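PDB 3KSV: HIT domain-containing protein from Leishmania major, which is of unknown function but, as a zinc-binding member of the histidine triad family, probably acts on nucleotide substrates through a histidine-linked AMP intermediate. Local coordinates for residues T31-F37 against M48-K53; P42-G46 against H110-K114. All blocks are in the same frame, centred on the assembly; numbering follows the deposited sequence.

Interaction 1. Residues T31-F37 against M48-K53; sequences TSKALAF and MLVIPK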
loop_
_atom_site.group_PDB
_atom_site.type_symbol
_atom_site.label_atom_id
_atom_site.label_comp_id
_atom_site.label_asym_id
_atom_site.label_seq_id
_atom_site.Cartn_x
_atom_site.Cartn_y
_atom_site.Cartn_z
ATOM N N THR A 31 3.086 15.396 8.885
ATOM C CA THR A 31 2.818 16.354 7.826
ATOM C C THR A 31 1.480 16.955 8.182
ATOM O O THR A 31 0.912 16.625 9.225
ATOM C CB THR A 31 2.812 15.682 6.412
ATOM O OG1 THR A 31 1.767 14.713 6.334
ATOM C CG2 THR A 31 4.139 14.983 6.130
ATOM N N SER A 32 0.954 17.830 7.335
ATOM C CA SER A 32 -0.344 18.427 7.629
ATOM C C SER A 32 -1.449 17.370 7.798
ATOM O O SER A 32 -2.262 17.465 8.719
ATOM C CB SER A 32 -0.726 19.425 6.543
ATOM O OG SER A 32 -0.468 18.879 5.265
ATOM N N LYS A 33 -1.462 16.348 6.946
ATOM C CA LYS A 33 -2.592 15.409 6.904
ATOM C C LYS A 33 -2.281 13.991 7.374
ATOM O O LYS A 33 -3.192 13.169 7.433
ATOM C CB LYS A 33 -3.185 15.374 5.484
ATOM C CG LYS A 33 -3.960 16.630 5.093
ATOM C CD LYS A 33 -5.310 16.669 5.810
ATOM C CE LYS A 33 -6.140 17.901 5.448
ATOM N NZ LYS A 33 -7.575 17.756 5.898
ATOM N N ALA A 34 -1.025 13.717 7.744
ATOM C CA ALA A 34 -0.554 12.349 8.008
ATOM C C ALA A 34 0.494 12.265 9.132
ATOM O O ALA A 34 1.145 13.243 9.450
ATOM C CB ALA A 34 0.001 11.720 6.707
ATOM N N LEU A 35 0.638 11.078 9.713
ATOM C CA LEU A 35 1.622 10.808 10.744
ATOM C C LEU A 35 2.324 9.453 10.493
ATOM O O LEU A 35 1.712 8.520 9.963
ATOM C CB LEU A 35 0.907 10.799 12.105
ATOM C CG LEU A 35 1.702 11.180 13.342
ATOM C CD1 LEU A 35 1.643 12.700 13.524
ATOM C CD2 LEU A 35 1.180 10.414 14.598
ATOM N N ALA A 36 3.595 9.344 10.884
ATOM C CA ALA A 36 4.320 8.080 10.896
ATOM C C ALA A 36 4.907 7.769 12.276
ATOM O O ALA A 36 5.354 8.674 13.005
ATOM C CB ALA A 36 5.418 8.094 9.835
ATOM N N PHE A 37 4.908 6.483 12.626
ATOM C CA PHE A 37 5.539 5.991 13.830
ATOM C C PHE A 37 5.896 4.496 13.737
ATOM O O PHE A 37 5.572 3.816 12.763
ATOM C CB PHE A 37 4.660 6.285 15.044
ATOM C CG PHE A 37 3.250 5.876 14.875
ATOM C CD1 PHE A 37 2.854 4.589 15.194
ATOM C CD2 PHE A 37 2.312 6.774 14.414
ATOM C CE1 PHE A 37 1.521 4.186 15.053
ATOM C CE2 PHE A 37 0.983 6.398 14.262
ATOM C CZ PHE A 37 0.581 5.091 14.578
ATOM N N MET A 48 7.176 -0.149 10.482
ATOM C CA MET A 48 6.578 1.123 10.795
ATOM C C MET A 48 5.228 1.253 10.160
ATOM O O MET A 48 4.827 0.420 9.351
ATOM C CB MET A 48 7.506 2.282 10.384
ATOM C CG MET A 48 7.780 2.467 8.896
ATOM S SD MET A 48 8.701 3.998 8.633
ATOM C CE MET A 48 7.426 5.168 9.178
ATOM N N LEU A 49 4.534 2.319 10.569
ATOM C CA LEU A 49 3.175 2.613 10.175
ATOM C C LEU A 49 3.067 4.051 9.650
ATOM O O LEU A 49 3.719 4.953 10.171
ATOM C CB LEU A 49 2.261 2.466 11.376
ATOM C CG LEU A 49 2.246 1.097 12.065
ATOM C CD1 LEU A 49 1.623 1.214 13.460
ATOM C CD2 LEU A 49 1.518 0.078 11.248
ATOM N N VAL A 50 2.261 4.252 8.611
ATOM C CA VAL A 50 1.919 5.589 8.118
ATOM C C VAL A 50 0.399 5.697 8.122
ATOM O O VAL A 50 -0.283 4.904 7.470
ATOM C CB VAL A 50 2.428 5.823 6.676
ATOM C CG1 VAL A 50 1.872 7.122 6.107
ATOM C CG2 VAL A 50 3.945 5.816 6.634
ATOM N N ILE A 51 -0.132 6.677 8.835
ATOM C CA ILE A 51 -1.579 6.830 8.962
ATOM C C ILE A 51 -2.048 8.245 8.593
ATOM O O ILE A 51 -1.314 9.216 8.788
ATOM C CB ILE A 51 -2.063 6.492 10.400
ATOM C CG1 ILE A 51 -1.643 7.564 11.377
ATOM C CG2 ILE A 51 -1.516 5.131 10.869
ATOM C CD1 ILE A 51 -2.420 7.504 12.673
ATOM N N PRO A 52 -3.275 8.373 8.058
ATOM C CA PRO A 52 -3.846 9.699 7.963
ATOM C C PRO A 52 -4.271 10.203 9.336
ATOM O O PRO A 52 -4.660 9.415 10.199
ATOM C CB PRO A 52 -5.067 9.473 7.075
ATOM C CG PRO A 52 -5.497 8.107 7.411
ATOM C CD PRO A 52 -4.217 7.348 7.580
ATOM N N LYS A 53 -4.189 11.507 9.542
ATOM C CA LYS A 53 -4.708 12.103 10.765
ATOM C C LYS A 53 -6.236 11.962 10.849
ATOM O O LYS A 53 -6.778 11.750 11.930
ATOM C CB LYS A 53 -4.290 13.569 10.862
ATOM C CG LYS A 53 -2.817 13.768 11.248
ATOM C CD LYS A 53 -2.381 15.221 11.025
ATOM C CE LYS A 53 -1.074 15.562 11.723
ATOM N NZ LYS A 53 -0.534 16.882 11.270
#
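Leu35 and Phe37 pair with Ile51 and Leu49 through reciprocal backbone hydrogen bonds. Leu35 N reaches Ile51 O at 2.9 Å and Ile51 N returns to Leu35 O; Phe37 N gives the longer bond, 3.1 Å to Leu49 O. Between these pairs Ala36 faces Val50 in a non-hydrogen-bonded pair, and its CA lies against Leu49 O. Farther along, Lys53 N binds Lys33 O at 2.9 Å.

The apolar contacts fall on both faces of the sheet. Leu35, Phe37, Leu49 and Ile51 share one face, where the phenyl ring of Phe37 lies across its neighbours: Leu49 CB sits over the ring, with Leu49 CD1 3.4 Å from Phe37 CE1, while Ile51 CD1 comes in at the ring edge, in its plane. With chi1 at 49°, Phe37 CG stands between its backbone N and carbonyl carbon, which brings the ring over the other strand. On the reverse face, which packs against helix 64-82, the bent chi3 of Met48 (-65°) carries its CE to 3.6 Å from Ala36 CB, beside Val50 CG2, and Met48 touches Ala77 and Val81.

The two segments form an antiparallel beta hairpin in the HIT-domain sheet. Its Pro52 end borders the zinc site, Pro52 O accepting a hydrogen bond from the zinc ligand His106, and Ile51 packs on His108, the predicted nucleotidylated histidine.

Polar side-chain contacts gather at that end. The extended Lys53 chain runs alongside residues 31-33; its NZ donates to Thr31 O in the carbonyl plane, at an unusually short 2.5 Å whose exact value is doubtful, and weakly to Ser32 O.

Interaction 2. Residues P42-G46 against H110-K114; sequences PLSRG and HIIPK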
loop_
_atom_site.group_PDB
_atom_site.type_symbol
_atom_site.label_atom_id
_atom_site.label_comp_id
_atom_site.label_asym_id
_atom_site.label_seq_id
_atom_site.Cartn_x
_atom_site.Cartn_y
_atom_site.Cartn_z
ATOM N N PRO A 42 5.775 -5.453 15.949
ATOM C CA PRO A 42 6.328 -5.603 14.604
ATOM C C PRO A 42 6.423 -7.047 14.137
ATOM O O PRO A 42 6.566 -7.936 14.967
ATOM C CB PRO A 42 7.741 -5.048 14.768
ATOM C CG PRO A 42 8.106 -5.391 16.152
ATOM C CD PRO A 42 6.844 -5.204 16.938
ATOM N N LEU A 43 6.394 -7.265 12.819
ATOM C CA LEU A 43 6.683 -8.571 12.219
ATOM C C LEU A 43 8.172 -8.748 11.968
ATOM O O LEU A 43 8.647 -9.865 11.747
ATOM C CB LEU A 43 5.974 -8.720 10.879
ATOM C CG LEU A 43 4.452 -8.667 10.833
ATOM C CD1 LEU A 43 4.046 -8.939 9.406
ATOM C CD2 LEU A 43 3.792 -9.637 11.797
ATOM N N SER A 44 8.886 -7.628 11.973
ATOM C CA SER A 44 10.321 -7.594 11.745
ATOM C C SER A 44 10.845 -6.294 12.342
ATOM O O SER A 44 10.082 -5.358 12.597
ATOM C CB SER A 44 10.615 -7.641 10.251
ATOM O OG SER A 44 9.994 -6.545 9.605
ATOM N N ARG A 45 12.144 -6.251 12.585
ATOM C CA ARG A 45 12.808 -5.066 13.114
ATOM C C ARG A 45 12.707 -3.897 12.113
ATOM O O ARG A 45 13.038 -4.059 10.941
ATOM C CB ARG A 45 14.274 -5.435 13.420
ATOM C CG ARG A 45 15.170 -4.308 13.886
ATOM C CD ARG A 45 14.832 -3.800 15.263
ATOM N NE ARG A 45 15.587 -2.574 15.517
ATOM C CZ ARG A 45 16.845 -2.503 15.971
ATOM N NH1 ARG A 45 17.549 -3.595 16.296
ATOM N NH2 ARG A 45 17.396 -1.300 16.136
ATOM N N GLY A 46 12.224 -2.738 12.577
ATOM C CA GLY A 46 12.062 -1.531 11.730
ATOM C C GLY A 46 10.696 -1.355 11.062
ATOM O O GLY A 46 10.507 -0.443 10.261
ATOM N N HIS A 110 1.247 -0.368 6.708
ATOM C CA HIS A 110 2.416 -1.002 7.280
ATOM C C HIS A 110 3.544 -0.894 6.238
ATOM O O HIS A 110 3.298 -1.151 5.039
ATOM C CB HIS A 110 2.133 -2.488 7.524
ATOM C CG HIS A 110 0.985 -2.775 8.454
ATOM N ND1 HIS A 110 1.163 -3.025 9.794
ATOM C CD2 HIS A 110 -0.342 -2.942 8.214
ATOM C CE1 HIS A 110 -0.007 -3.299 10.345
ATOM N NE2 HIS A 110 -0.938 -3.252 9.408
ATOM N N ILE A 111 4.752 -0.521 6.683
ATOM C CA ILE A 111 5.982 -0.703 5.883
ATOM C C ILE A 111 6.868 -1.680 6.631
ATOM O O ILE A 111 7.403 -1.340 7.687
ATOM C CB ILE A 111 6.748 0.609 5.563
ATOM C CG1 ILE A 111 5.796 1.744 5.120
ATOM C CG2 ILE A 111 7.790 0.349 4.420
ATOM C CD1 ILE A 111 4.939 2.327 6.243
ATOM N N ILE A 112 6.988 -2.906 6.105
ATOM C CA ILE A 112 7.526 -4.046 6.869
ATOM C C ILE A 112 8.817 -4.542 6.227
ATOM O O ILE A 112 8.764 -5.105 5.129
ATOM C CB ILE A 112 6.529 -5.234 6.924
ATOM C CG1 ILE A 112 5.130 -4.800 7.388
ATOM C CG2 ILE A 112 7.023 -6.297 7.881
ATOM C CD1 ILE A 112 4.043 -5.737 6.948
ATOM N N PRO A 113 9.988 -4.337 6.892
ATOM C CA PRO A 113 11.270 -4.839 6.384
ATOM C C PRO A 113 11.238 -6.343 6.204
ATOM O O PRO A 113 10.662 -7.049 7.040
ATOM C CB PRO A 113 12.262 -4.479 7.491
ATOM C CG PRO A 113 11.639 -3.278 8.153
ATOM C CD PRO A 113 10.171 -3.486 8.081
ATOM N N LYS A 114 11.814 -6.811 5.102
ATOM C CA LYS A 114 11.928 -8.238 4.827
ATOM C C LYS A 114 13.404 -8.545 4.823
ATOM O O LYS A 114 14.098 -8.461 3.803
ATOM C CB LYS A 114 11.275 -8.626 3.485
ATOM C CG LYS A 114 11.191 -10.149 3.249
ATOM C CD LYS A 114 10.173 -10.787 4.200
ATOM C CE LYS A 114 9.892 -12.246 3.933
ATOM N NZ LYS A 114 9.552 -12.484 2.516
#
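Ser44 meets Pro113 through a hydrogen bond, its OG donating to Pro113 O at 2.7 Å. The donor stands at a C=O...donor angle of 131°, somewhat tilted from the carbonyl plane. A chi1 of 59° sets OG between the serine's own N and carbonyl carbon, and from there the hydroxyl also rests 3.4 Å from Pro113 CD and 3.4 Å from Ile112 CG2.

Ile112 offers two branches to the loop. Its CG2 touches Leu43 CB at 4.0 Å as well as the serine hydroxyl, while CD1, at the end of the other branch, meets Leu43 CD1. The leucine extends beyond CG (chi2 -176°), which carries CD1 out to that methyl.

Here the loop between strands 34-38 and 48-52 folds against strand 109-114 of the HIT sheet, the strand that carries His110 of the predicted histidine triad motif. His110 ND1 is hydrogen-bonded to His47, the residue that follows the loop segment.

The pyrrolidine ring of Pro113 presses on the loop backbone: CG lies 3.2 Å from Arg45 O and 3.6 Å from Gly46 C. Arg45 starts away from the strand, and its NE forms a salt bridge with Asp138 of the second subunit; Gly46 O accepts a hydrogen bond from Tyr142 of the same subunit.

In the fold
From the N terminus the chain passes helix 14-20 and strand 27-30 before entering strand 34-38; after a loop it returns as strand 48-52, and interaction 1 closes this hairpin. Residues 42-46 belong to that intervening loop, but their partner comes much later, after helix 64-82 and strand 89-96, when strand 109-114 arrives; interaction 2 thus closes a far longer loop. Because the four segments alternate along the sequence, the two contacts cross. Strand 48-52 lies beside strand 109-114 in the sheet, and Met48 O meets Ile111 N at 2.8 Å, a probable hydrogen bond, so the hairpin and its connecting loop are both fastened to the strand bearing His110.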